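Local atomic coordinates of 7,8-dihydro-6-hydroxymethylpterin pyrophosphokinase-dihydropteroate synthase (Plasmodium falciparum, PDB entry 6JWS), a protein that probably catalyses two folate-biosynthesis steps, pyrophosphorylation of 6-hydroxymethyl-7,8-dihydropterin by ATP and condensation of the product with 4-aminobenzoate to give 7,8-dihydropteroate. Residues V41-G46 and L92-Y97; L181-Y186 and S236-L241; Y549-Y554 and H595-Y600; I576-A581 and K589-I594. The protein carries 1 engineered substitution. One frame throughout, in Å; residues are numbered along the deposited sequence.

Contact 1 of 4, residues V41-G46 and L92-Y97; sequences VEKYLG and LEESKY. With CA (calcium ion), chain L.
Tyr44 and Glu93 make the main direct polar bond between the end of helix 30-44 and the loop 92-97. Tyr44 OH donates to Glu93 O at 2.6 Å. It lies in the carbonyl plane, on a lone pair, with a C=O...donor angle of 137°. The acceptor sits at the edge of the Tyr44 ring. The Glu93 carboxylate turns to another partner, the backbone N of Glu242.

Two waters add indirect bonds. Water 1 accepts from Lys43 NZ at 2.6 Å and from Ser95 N at 2.7 Å, and it donates to Glu94 OE1. Lys43 NZ and Glu94 OE1 stay 4.3 Å apart, beyond a salt bridge, and water 1 bridges them. Water 2 donates to Tyr44 O and also bonds Ser95 OG. Ser95 OG accepts from Tyr97 N at 3.1 Å, which closes an ST turn.

The aliphatic chain of Lys43 packs along Leu92. Lys43 has CG anti to its own N (chi1 -172°), and its chain runs out to the loop. There Lys43 CE lies 4.0 Å from Leu92 CB. Lys43 CG sits above one face of the Tyr44 ring, toward its rim.

The same helix end binds a calcium ion through Glu42 O, Glu42 OE1 and Gly46 O. The direct bond and the two waters thus join the segments through both backbone and side-chain groups, while the calcium holds the helix end to Glu99, further along the chain.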
# COMPACT_ATOMS: atom_id res chain seq x y z
N VAL B 41 13.66 -41.37 7.39
CA VAL B 41 12.92 -41.89 6.25
C VAL B 41 13.88 -42.16 5.07
O VAL B 41 13.81 -43.22 4.45
CB VAL B 41 11.75 -40.97 5.86
CG1 VAL B 41 11.12 -41.34 4.52
CG2 VAL B 41 10.68 -40.88 6.95
N GLU B 42 14.76 -41.19 4.76
CA GLU B 42 15.73 -41.32 3.67
C GLU B 42 16.65 -42.51 3.92
O GLU B 42 17.07 -43.17 2.97
CB GLU B 42 16.70 -40.13 3.63
CG GLU B 42 16.57 -39.19 2.45
CD GLU B 42 16.57 -39.71 1.03
OE1 GLU B 42 17.26 -40.71 0.73
OE2 GLU B 42 15.89 -39.09 0.19
N LYS B 43 17.02 -42.72 5.19
CA LYS B 43 17.97 -43.74 5.62
C LYS B 43 17.35 -45.14 5.54
O LYS B 43 17.92 -46.04 4.94
CB LYS B 43 18.47 -43.42 7.03
CG LYS B 43 19.62 -44.28 7.55
CD LYS B 43 20.12 -43.80 8.90
CE LYS B 43 21.33 -44.56 9.41
NZ LYS B 43 22.40 -44.65 8.40
N TYR B 44 16.15 -45.30 6.12
CA TYR B 44 15.58 -46.61 6.40
C TYR B 44 14.47 -47.02 5.44
O TYR B 44 14.06 -48.18 5.47
CB TYR B 44 15.10 -46.70 7.86
CG TYR B 44 16.18 -46.65 8.91
CD1 TYR B 44 17.37 -47.36 8.78
CD2 TYR B 44 16.00 -45.91 10.07
CE1 TYR B 44 18.35 -47.31 9.75
CE2 TYR B 44 16.97 -45.85 11.06
CZ TYR B 44 18.15 -46.56 10.90
OH TYR B 44 19.10 -46.51 11.88
N LEU B 45 13.96 -46.11 4.60
CA LEU B 45 12.77 -46.44 3.83
C LEU B 45 12.99 -46.36 2.32
O LEU B 45 12.30 -47.05 1.58
CB LEU B 45 11.59 -45.55 4.25
CG LEU B 45 11.05 -45.81 5.65
CD1 LEU B 45 9.84 -44.91 5.93
CD2 LEU B 45 10.68 -47.28 5.80
N GLY B 46 13.88 -45.49 1.85
CA GLY B 46 14.05 -45.34 0.41
C GLY B 46 14.47 -43.92 0.03
O GLY B 46 15.30 -43.29 0.69
N LEU B 92 23.49 -44.58 15.04
CA LEU B 92 22.34 -45.21 14.42
C LEU B 92 22.80 -46.51 13.77
O LEU B 92 23.93 -46.60 13.30
CB LEU B 92 21.75 -44.29 13.35
CG LEU B 92 20.91 -43.11 13.82
CD1 LEU B 92 20.61 -42.19 12.65
CD2 LEU B 92 19.61 -43.58 14.46
N GLU B 93 21.88 -47.48 13.71
CA GLU B 93 22.14 -48.74 13.02
C GLU B 93 22.14 -48.47 11.52
O GLU B 93 21.23 -47.81 11.02
CB GLU B 93 21.07 -49.77 13.37
CG GLU B 93 21.10 -50.24 14.81
CD GLU B 93 19.74 -50.64 15.36
OE1 GLU B 93 18.74 -50.03 14.93
OE2 GLU B 93 19.69 -51.56 16.19
N GLU B 94 23.15 -49.00 10.84
CA GLU B 94 23.25 -48.88 9.39
C GLU B 94 22.04 -49.55 8.75
O GLU B 94 21.47 -50.48 9.31
CB GLU B 94 24.58 -49.46 8.88
CG GLU B 94 25.77 -48.53 9.08
CD GLU B 94 26.05 -47.53 7.96
OE1 GLU B 94 25.26 -47.49 6.99
OE2 GLU B 94 27.06 -46.79 8.06
N SER B 95 21.63 -49.03 7.58
CA SER B 95 20.59 -49.63 6.77
C SER B 95 21.18 -50.83 6.03
O SER B 95 22.39 -50.97 5.96
CB SER B 95 20.03 -48.62 5.80
OG SER B 95 19.09 -49.21 4.90
N LYS B 96 20.31 -51.71 5.50
CA LYS B 96 20.75 -52.84 4.71
C LYS B 96 20.66 -52.49 3.23
O LYS B 96 20.93 -53.33 2.37
CB LYS B 96 19.91 -54.09 5.01
CG LYS B 96 20.16 -54.76 6.35
CD LYS B 96 19.81 -56.23 6.33
CE LYS B 96 20.26 -56.95 7.58
NZ LYS B 96 19.85 -58.37 7.57
N TYR B 97 20.25 -51.25 2.94
CA TYR B 97 20.06 -50.84 1.56
C TYR B 97 21.02 -49.71 1.21
O TYR B 97 21.37 -48.91 2.07
CB TYR B 97 18.60 -50.51 1.29
CG TYR B 97 17.73 -51.72 1.06
CD1 TYR B 97 17.25 -52.47 2.12
CD2 TYR B 97 17.42 -52.14 -0.23
CE1 TYR B 97 16.46 -53.59 1.92
CE2 TYR B 97 16.63 -53.26 -0.45
CZ TYR B 97 16.15 -53.98 0.63
OH TYR B 97 15.36 -55.08 0.41
CA CA L . 17.76 -43.16 0.86
O HOH W 1 22.53 -46.58 6.73
O HOH W 2 16.72 -49.57 5.80
O HOH W 3 17.39 -43.78 -1.15
O HOH W 4 18.34 -45.52 1.02

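Contact 2 of 4, residues L181-Y186 and S236-L241; sequences LVVIKY and SKYIHL. With ATP (adenosine-5'-triphosphate), chain J.
Tyr238 OH is hydrogen-bonded to the backbone N of Asn175, which ties down the far end of a ring that packs on Val183. Tyr238 CD2 and Val183 CG2 are 4.0 Å apart, and the two side chains meet nearly perpendicular. The approach is oblique to the ring. Lys237 CG covers the centre of one face of this ring.

Ile239 lies next to Tyr238 and reaches Val183 and Tyr186 of the helix. Ile239 CD1 is 3.7 Å from Tyr186 CD2 and 4.2 Å from Val183 CG1. A chi1 of -175° swings the Tyr186 ring away from its backbone N and carries it out to the loop.

The segment 181-186 belongs to helix 177-190 of the pyrophosphokinase (HPPK) domain. Val183 and Tyr186 point to the loop 236-241. Leu181 and Lys185 serve the ATP pocket on another side of the helix. Leu181 CD1 lies 3.7 Å from ATP C2, by the adenine, and Lys185 NZ lies 3.8 Å from ATP C5'.

Leu241 is partly exposed and poorly ordered. Leu241 CD2 is 4.2 Å from Tyr186 CZ, and the two side chains lie alongside each other, pointing opposite ways. Leu235 of helix 228-236 touches both Tyr186 and Leu241.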
# COMPACT_ATOMS: atom_id res chain seq x y z
N LEU B 181 4.88 -49.75 7.92
CA LEU B 181 4.41 -49.20 9.18
C LEU B 181 5.27 -49.69 10.35
O LEU B 181 5.58 -48.93 11.27
CB LEU B 181 2.93 -49.54 9.37
CG LEU B 181 2.29 -48.97 10.63
CD1 LEU B 181 2.42 -47.45 10.68
CD2 LEU B 181 0.83 -49.39 10.71
N VAL B 182 5.69 -50.96 10.29
CA VAL B 182 6.55 -51.52 11.33
C VAL B 182 7.83 -50.70 11.42
O VAL B 182 8.19 -50.22 12.50
CB VAL B 182 6.83 -53.02 11.11
CG1 VAL B 182 7.88 -53.55 12.09
CG2 VAL B 182 5.56 -53.87 11.15
N VAL B 183 8.50 -50.50 10.27
CA VAL B 183 9.72 -49.70 10.24
C VAL B 183 9.45 -48.27 10.70
O VAL B 183 10.27 -47.68 11.41
CB VAL B 183 10.44 -49.72 8.88
CG1 VAL B 183 11.78 -49.01 8.96
CG2 VAL B 183 10.65 -51.14 8.36
N ILE B 184 8.29 -47.71 10.33
CA ILE B 184 7.94 -46.36 10.73
C ILE B 184 7.80 -46.31 12.25
O ILE B 184 8.27 -45.36 12.89
CB ILE B 184 6.67 -45.88 10.00
CG1 ILE B 184 6.96 -45.46 8.56
CG2 ILE B 184 5.99 -44.76 10.78
CD1 ILE B 184 5.75 -45.48 7.66
N LYS B 185 7.15 -47.33 12.82
CA LYS B 185 6.99 -47.45 14.27
C LYS B 185 8.36 -47.51 14.94
O LYS B 185 8.55 -46.91 15.99
CB LYS B 185 6.09 -48.63 14.64
CG LYS B 185 4.63 -48.48 14.25
CD LYS B 185 3.95 -47.31 14.94
CE LYS B 185 2.61 -46.97 14.31
NZ LYS B 185 1.89 -45.96 15.11
N TYR B 186 9.31 -48.21 14.30
CA TYR B 186 10.68 -48.24 14.78
C TYR B 186 11.25 -46.83 14.79
O TYR B 186 11.72 -46.36 15.84
CB TYR B 186 11.53 -49.24 13.98
CG TYR B 186 12.93 -49.41 14.51
CD1 TYR B 186 13.16 -50.07 15.71
CD2 TYR B 186 14.02 -48.88 13.84
CE1 TYR B 186 14.44 -50.21 16.22
CE2 TYR B 186 15.31 -49.03 14.33
CZ TYR B 186 15.52 -49.69 15.53
OH TYR B 186 16.78 -49.83 16.04
N SER B 236 14.62 -56.74 10.48
CA SER B 236 15.93 -57.32 10.17
C SER B 236 16.14 -57.39 8.66
O SER B 236 17.27 -57.46 8.19
CB SER B 236 16.10 -58.68 10.79
OG SER B 236 16.45 -58.57 12.16
N LYS B 237 15.03 -57.39 7.92
CA LYS B 237 15.06 -57.46 6.48
C LYS B 237 15.56 -56.13 5.91
O LYS B 237 15.98 -56.08 4.76
CB LYS B 237 13.66 -57.81 5.96
CG LYS B 237 13.49 -57.81 4.45
CD LYS B 237 12.16 -58.38 4.01
CE LYS B 237 11.79 -58.02 2.58
NZ LYS B 237 12.80 -58.46 1.59
N TYR B 238 15.53 -55.06 6.73
CA TYR B 238 15.80 -53.72 6.23
C TYR B 238 16.89 -53.02 7.04
O TYR B 238 17.58 -52.16 6.51
CB TYR B 238 14.53 -52.87 6.17
CG TYR B 238 13.43 -53.44 5.32
CD1 TYR B 238 13.57 -53.55 3.95
CD2 TYR B 238 12.24 -53.87 5.89
CE1 TYR B 238 12.56 -54.09 3.16
CE2 TYR B 238 11.22 -54.41 5.12
CZ TYR B 238 11.38 -54.52 3.74
OH TYR B 238 10.38 -55.04 2.97
N ILE B 239 17.02 -53.38 8.33
CA ILE B 239 18.00 -52.74 9.19
C ILE B 239 18.96 -53.80 9.75
O ILE B 239 18.54 -54.91 10.08
CB ILE B 239 17.30 -51.90 10.28
CG1 ILE B 239 16.28 -50.92 9.69
CG2 ILE B 239 18.31 -51.19 11.18
CD1 ILE B 239 15.41 -50.22 10.72
N HIS B 240 20.26 -53.45 9.82
CA HIS B 240 21.27 -54.23 10.52
C HIS B 240 21.13 -53.99 12.02
O HIS B 240 21.71 -53.04 12.55
CB HIS B 240 22.70 -53.83 10.10
CG HIS B 240 23.15 -54.34 8.78
ND1 HIS B 240 23.33 -53.51 7.68
CD2 HIS B 240 23.48 -55.59 8.37
CE1 HIS B 240 23.73 -54.23 6.65
NE2 HIS B 240 23.84 -55.51 7.04
N LEU B 241 20.36 -54.85 12.70
CA LEU B 241 20.01 -54.60 14.09
C LEU B 241 21.13 -55.01 15.04
O LEU B 241 21.80 -56.02 14.82
CB LEU B 241 18.70 -55.32 14.42
CG LEU B 241 17.46 -54.73 13.76
CD1 LEU B 241 16.37 -55.78 13.61
CD2 LEU B 241 16.95 -53.53 14.54
PG ATP J . -3.89 -42.67 12.91
O1G ATP J . -4.32 -41.22 12.75
O2G ATP J . -4.91 -43.65 12.36
O3G ATP J . -2.50 -42.90 12.36
PB ATP J . -3.79 -42.05 15.85
O1B ATP J . -4.28 -42.87 16.99
O2B ATP J . -4.38 -40.69 15.60
O3B ATP J . -3.85 -42.94 14.52
PA ATP J . -0.98 -42.88 15.88
O1A ATP J . -0.33 -42.66 14.55
O2A ATP J . -0.13 -42.79 17.10
O3A ATP J . -2.21 -41.86 16.02
O5' ATP J . -1.75 -44.29 15.87
C5' ATP J . -1.75 -45.07 14.65
C4' ATP J . -2.71 -46.22 14.79
O4' ATP J . -3.55 -46.31 13.61
C3' ATP J . -2.04 -47.60 14.93
O3' ATP J . -2.83 -48.40 15.81
C2' ATP J . -1.99 -48.08 13.48
O2' ATP J . -2.02 -49.48 13.31
C1' ATP J . -3.28 -47.51 12.92
N9 ATP J . -3.21 -47.24 11.48
C8 ATP J . -4.10 -47.67 10.53
N7 ATP J . -3.79 -47.27 9.32
C5 ATP J . -2.63 -46.51 9.49
C6 ATP J . -1.83 -45.80 8.59
N6 ATP J . -2.07 -45.75 7.28
N1 ATP J . -0.74 -45.15 9.08
C2 ATP J . -0.50 -45.22 10.40
N3 ATP J . -1.20 -45.85 11.35
C4 ATP J . -2.26 -46.49 10.82

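Contact 3 of 4, residues Y549-Y554 and H595-Y600; sequences YDIKNY and HVYDEY
Lys552 lies along the middle of the contact, between Val596, Tyr597 and Tyr600. Its chain is extended, and a chi1 of -171° sends it straight out from the helix. Lys552 NZ thereby reaches Val596 O and donates to it at 3.0 Å. The nitrogen approaches one lone pair of the carbonyl within its plane, bent to 144° at the oxygen. Lys552 CE meets the edge of the Tyr600 ring, 4.0 Å from Tyr600 CE2. Tyr600 OH is bonded to Glu556, and its ring stacks on Phe574.

The tight part is at the root of this lysine. Tyr597 and Lys552 run past each other in opposite directions, and Tyr597 OH ends 3.6 Å from Lys552 CB. Tyr597 OH is also 3.6 Å from Ile551 CG2. Tyr597 is buried. It also touches Leu555 and Ile576.

Both segments belong to the TIM barrel of the dihydropteroate synthase part. Helix 547-564 precedes strand 572-575. The segment 595-600 follows helix 584-592 and contains a type I turn from Tyr597 to Tyr600.

The outer side is looser. Tyr549 is exposed, and Tyr549 OH lies 3.6 Å from Val596 CG1, which sits oblique to the ring.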
# COMPACT_ATOMS: atom_id res chain seq x y z
N TYR B 549 5.20 -15.07 -16.91
CA TYR B 549 4.92 -16.49 -16.75
C TYR B 549 6.10 -17.36 -17.17
O TYR B 549 6.29 -18.44 -16.60
CB TYR B 549 3.56 -16.83 -17.37
CG TYR B 549 2.44 -16.21 -16.56
CD1 TYR B 549 2.01 -16.80 -15.38
CD2 TYR B 549 1.90 -14.99 -16.92
CE1 TYR B 549 1.02 -16.21 -14.61
CE2 TYR B 549 0.91 -14.38 -16.16
CZ TYR B 549 0.48 -15.00 -15.00
OH TYR B 549 -0.51 -14.42 -14.25
N ASP B 550 6.91 -16.89 -18.13
CA ASP B 550 8.11 -17.63 -18.51
C ASP B 550 9.05 -17.79 -17.31
O ASP B 550 9.53 -18.90 -17.04
CB ASP B 550 8.83 -16.98 -19.71
CG ASP B 550 8.02 -17.02 -21.01
OD1 ASP B 550 7.02 -17.81 -21.08
OD2 ASP B 550 8.37 -16.25 -21.95
N ILE B 551 9.27 -16.70 -16.56
CA ILE B 551 10.16 -16.68 -15.41
C ILE B 551 9.58 -17.52 -14.27
O ILE B 551 10.26 -18.40 -13.75
CB ILE B 551 10.51 -15.22 -15.03
CG1 ILE B 551 11.49 -14.61 -16.05
CG2 ILE B 551 11.02 -15.11 -13.61
CD1 ILE B 551 11.45 -13.11 -16.11
N LYS B 552 8.29 -17.32 -13.95
CA LYS B 552 7.57 -18.16 -12.99
C LYS B 552 7.68 -19.64 -13.34
O LYS B 552 8.00 -20.48 -12.47
CB LYS B 552 6.10 -17.74 -12.88
CG LYS B 552 5.33 -18.43 -11.76
CD LYS B 552 3.83 -18.16 -11.68
CE LYS B 552 3.19 -19.13 -10.71
NZ LYS B 552 1.89 -18.65 -10.17
N ASN B 553 7.36 -19.99 -14.60
CA ASN B 553 7.40 -21.40 -15.01
C ASN B 553 8.82 -21.95 -14.90
O ASN B 553 9.01 -23.07 -14.46
CB ASN B 553 6.78 -21.65 -16.40
CG ASN B 553 5.27 -21.48 -16.39
OD1 ASN B 553 4.63 -21.85 -15.40
ND2 ASN B 553 4.70 -20.92 -17.45
N TYR B 554 9.83 -21.16 -15.27
CA TYR B 554 11.22 -21.57 -15.13
C TYR B 554 11.58 -21.94 -13.68
O TYR B 554 12.11 -23.02 -13.43
CB TYR B 554 12.14 -20.49 -15.69
CG TYR B 554 13.60 -20.71 -15.43
CD1 TYR B 554 14.18 -20.25 -14.25
CD2 TYR B 554 14.42 -21.36 -16.36
CE1 TYR B 554 15.53 -20.44 -13.99
CE2 TYR B 554 15.78 -21.52 -16.13
CZ TYR B 554 16.33 -21.06 -14.95
OH TYR B 554 17.66 -21.24 -14.67
N HIS B 595 2.50 -10.47 -7.54
CA HIS B 595 1.45 -11.23 -6.89
C HIS B 595 1.48 -12.69 -7.34
O HIS B 595 0.99 -13.57 -6.62
CB HIS B 595 0.09 -10.55 -7.14
CG HIS B 595 -0.36 -10.65 -8.56
ND1 HIS B 595 -0.04 -9.67 -9.51
CD2 HIS B 595 -1.05 -11.61 -9.21
CE1 HIS B 595 -0.52 -10.03 -10.69
NE2 HIS B 595 -1.14 -11.23 -10.53
N VAL B 596 2.06 -12.96 -8.53
CA VAL B 596 2.06 -14.33 -9.01
C VAL B 596 2.90 -15.24 -8.10
O VAL B 596 2.81 -16.46 -8.26
CB VAL B 596 2.50 -14.46 -10.48
CG1 VAL B 596 1.61 -13.69 -11.46
CG2 VAL B 596 4.00 -14.21 -10.69
N TYR B 597 3.65 -14.66 -7.14
CA TYR B 597 4.48 -15.40 -6.18
C TYR B 597 3.84 -15.49 -4.79
O TYR B 597 4.53 -15.81 -3.82
CB TYR B 597 5.94 -14.90 -6.13
CG TYR B 597 6.64 -15.04 -7.46
CD1 TYR B 597 7.15 -16.27 -7.89
CD2 TYR B 597 6.73 -13.97 -8.34
CE1 TYR B 597 7.75 -16.42 -9.14
CE2 TYR B 597 7.32 -14.12 -9.59
CZ TYR B 597 7.83 -15.34 -9.99
OH TYR B 597 8.40 -15.48 -11.23
N ASP B 598 2.52 -15.25 -4.69
CA ASP B 598 1.83 -15.13 -3.42
C ASP B 598 1.85 -16.46 -2.65
O ASP B 598 1.69 -16.45 -1.44
CB ASP B 598 0.36 -14.67 -3.58
CG ASP B 598 0.20 -13.16 -3.77
OD1 ASP B 598 1.21 -12.42 -3.63
OD2 ASP B 598 -0.94 -12.74 -4.06
N GLU B 599 2.06 -17.57 -3.36
CA GLU B 599 2.13 -18.88 -2.73
C GLU B 599 3.56 -19.30 -2.41
O GLU B 599 3.75 -20.38 -1.85
CB GLU B 599 1.66 -19.95 -3.72
CG GLU B 599 0.28 -19.70 -4.28
CD GLU B 599 -0.81 -19.90 -3.25
OE1 GLU B 599 -1.02 -21.06 -2.83
OE2 GLU B 599 -1.43 -18.89 -2.85
N TYR B 600 4.56 -18.48 -2.78
CA TYR B 600 5.94 -18.95 -2.74
C TYR B 600 6.79 -18.05 -1.86
O TYR B 600 6.57 -16.85 -1.81
CB TYR B 600 6.54 -18.92 -4.15
CG TYR B 600 5.94 -19.90 -5.12
CD1 TYR B 600 6.10 -21.27 -4.96
CD2 TYR B 600 5.29 -19.47 -6.26
CE1 TYR B 600 5.58 -22.16 -5.88
CE2 TYR B 600 4.77 -20.35 -7.19
CZ TYR B 600 4.89 -21.70 -6.99
OH TYR B 600 4.37 -22.58 -7.90

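Contact 4 of 4, residues I576-A581 and K589-I594; sequences IGLGFA and KLLQNI. With PT1 (pteroic acid), chain I.
The loop after strand 572-575 of the TIM barrel packs back on the helix that follows it, 584-592. Ile576 and Leu578 supply the loop side. Leu590, Leu591 and Ile594 supply the helix side.

Ile576 CD1 is 3.9 Å from Leu590 CB and 4.2 Å from Ile594 CD1. Its CG1 stands between the backbone N and the carbonyl carbon (chi1 44°), which aims the ethyl arm at the helix. Leu578 CD1 is 4.1 Å from Leu591 CD2, and these side chains cross at about a right angle. Its other methyl, CD2, faces Leu590 CB. Phe611 touches both Leu578 and Leu591.

A type II turn runs from Gly577 to Phe580 and is closed by Phe580 N to Gly577 O at 3.0 Å. It turns Phe580 to the bound pteroic acid. PT1 C16 lies over one face of that ring, toward its rim, and Phe580 CZ is 3.3 Å from PT1 N14. Asn593, just past the helix end, donates from ND2 to Lys589 O at 3.0 Å.

The contact between the segments is apolar and buried, while the far end of the turn borders the ligand. Helix packing and the pteroate pocket thus share one short loop.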
# COMPACT_ATOMS: atom_id res chain seq x y z
N ILE B 576 13.19 -13.49 -9.07
CA ILE B 576 12.85 -13.20 -10.46
C ILE B 576 14.05 -12.62 -11.20
O ILE B 576 14.01 -12.49 -12.42
CB ILE B 576 11.70 -12.19 -10.47
CG1 ILE B 576 12.02 -11.10 -9.44
CG2 ILE B 576 10.39 -12.90 -10.14
CD1 ILE B 576 11.41 -9.80 -9.74
N GLY B 577 15.08 -12.21 -10.45
CA GLY B 577 16.34 -11.71 -11.00
C GLY B 577 16.21 -10.34 -11.67
O GLY B 577 16.50 -10.21 -12.87
N LEU B 578 15.82 -9.31 -10.91
CA LEU B 578 15.67 -7.99 -11.49
C LEU B 578 16.99 -7.55 -12.12
O LEU B 578 18.07 -7.75 -11.53
CB LEU B 578 15.23 -7.00 -10.41
CG LEU B 578 13.86 -7.29 -9.78
CD1 LEU B 578 13.67 -6.44 -8.54
CD2 LEU B 578 12.73 -7.04 -10.78
N GLY B 579 16.90 -6.93 -13.31
CA GLY B 579 18.11 -6.43 -13.97
C GLY B 579 18.93 -7.52 -14.68
O GLY B 579 19.92 -7.21 -15.34
N PHE B 580 18.54 -8.80 -14.57
CA PHE B 580 19.33 -9.85 -15.19
C PHE B 580 18.63 -10.34 -16.46
O PHE B 580 17.70 -11.16 -16.41
CB PHE B 580 19.53 -11.04 -14.24
CG PHE B 580 20.50 -10.90 -13.09
CD1 PHE B 580 21.82 -11.31 -13.22
CD2 PHE B 580 20.05 -10.52 -11.82
CE1 PHE B 580 22.67 -11.31 -12.13
CE2 PHE B 580 20.91 -10.47 -10.74
CZ PHE B 580 22.22 -10.90 -10.89
N ALA B 581 19.10 -9.82 -17.61
CA ALA B 581 18.42 -10.01 -18.88
C ALA B 581 16.98 -9.50 -18.81
O ALA B 581 16.06 -10.15 -19.30
CB ALA B 581 18.46 -11.46 -19.35
N LYS B 589 7.87 -4.40 -14.78
CA LYS B 589 6.72 -5.24 -15.03
C LYS B 589 6.74 -6.45 -14.10
O LYS B 589 5.69 -6.85 -13.60
CB LYS B 589 6.64 -5.71 -16.48
CG LYS B 589 5.36 -6.49 -16.80
CD LYS B 589 4.90 -6.24 -18.21
CE LYS B 589 3.97 -7.31 -18.73
NZ LYS B 589 2.65 -7.25 -18.05
N LEU B 590 7.92 -7.02 -13.86
CA LEU B 590 8.01 -8.14 -12.94
C LEU B 590 7.52 -7.72 -11.55
O LEU B 590 6.83 -8.49 -10.90
CB LEU B 590 9.46 -8.67 -12.90
CG LEU B 590 9.88 -9.45 -14.14
CD1 LEU B 590 11.38 -9.63 -14.18
CD2 LEU B 590 9.17 -10.81 -14.23
N LEU B 591 7.92 -6.51 -11.09
CA LEU B 591 7.46 -5.95 -9.82
C LEU B 591 5.95 -5.73 -9.83
O LEU B 591 5.27 -6.08 -8.87
CB LEU B 591 8.20 -4.63 -9.51
CG LEU B 591 9.67 -4.78 -9.10
CD1 LEU B 591 10.32 -3.40 -9.04
CD2 LEU B 591 9.78 -5.44 -7.75
N GLN B 592 5.41 -5.21 -10.95
CA GLN B 592 3.98 -4.95 -11.01
C GLN B 592 3.20 -6.25 -10.84
O GLN B 592 2.08 -6.24 -10.33
CB GLN B 592 3.57 -4.29 -12.33
CG GLN B 592 4.12 -2.89 -12.47
CD GLN B 592 3.82 -2.30 -13.83
OE1 GLN B 592 3.65 -3.02 -14.80
NE2 GLN B 592 3.75 -0.98 -13.92
N ASN B 593 3.83 -7.37 -11.23
CA ASN B 593 3.16 -8.66 -11.30
C ASN B 593 3.70 -9.63 -10.26
O ASN B 593 3.64 -10.85 -10.45
CB ASN B 593 3.24 -9.21 -12.72
CG ASN B 593 2.31 -8.44 -13.64
OD1 ASN B 593 1.11 -8.68 -13.65
ND2 ASN B 593 2.85 -7.48 -14.36
N ILE B 594 4.20 -9.08 -9.15
CA ILE B 594 4.82 -9.88 -8.11
C ILE B 594 3.80 -10.78 -7.41
O ILE B 594 4.16 -11.77 -6.77
CB ILE B 594 5.61 -8.96 -7.15
CG1 ILE B 594 6.81 -9.66 -6.50
CG2 ILE B 594 4.70 -8.31 -6.11
CD1 ILE B 594 7.87 -10.14 -7.49
C2 PT1 I . 19.82 -10.60 -7.10
C3 PT1 I . 21.27 -10.39 -7.15
C5 PT1 I . 22.10 -11.43 -6.53
N6 PT1 I . 21.85 -9.30 -7.72
C7 PT1 I . 20.12 -12.67 -5.99
N9 PT1 I . 21.49 -12.51 -5.97
C10 PT1 I . 23.20 -9.20 -7.74
N11 PT1 I . 19.53 -13.78 -5.43
C12 PT1 I . 23.99 -10.20 -7.18
C21 PT1 I . 21.61 -3.69 -12.79
O22 PT1 I . 21.88 -2.51 -12.44
O1 PT1 I . 19.01 -9.69 -7.65
N4 PT1 I . 19.32 -11.71 -6.53
N8 PT1 I . 23.43 -11.27 -6.58
C13 PT1 I . 23.83 -8.01 -8.41
N14 PT1 I . 23.63 -8.14 -9.88
C15 PT1 I . 23.15 -7.09 -10.59
C16 PT1 I . 22.35 -7.32 -11.74
C17 PT1 I . 23.48 -5.77 -10.17
C18 PT1 I . 21.85 -6.20 -12.45
C19 PT1 I . 22.99 -4.66 -10.91
C20 PT1 I . 22.16 -4.88 -12.04
O23 PT1 I . 20.87 -3.88 -13.78

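Contact 1 closes first, joining the end of helix 30-44 to the loop after helix 85-90. Contact 2 follows in series and joins helix 177-190 to the loop after helix 228-236. The two touch: Lys96 N lies 2.9 Å from Tyr238 O, probably hydrogen-bonded, so the loops 92-97 and 236-241 run side by side. Contact 3 closes a loop in the TIM barrel, from helix 547-564 to the segment before strand 603-604. Contact 4 is nested inside that loop, and Ile551 CD1 packs on Leu590 CD2 at 3.7 Å. The two pairs lie on opposite sides of the chain's centre, with the centres of contacts 2 and 4 about 49 Å apart.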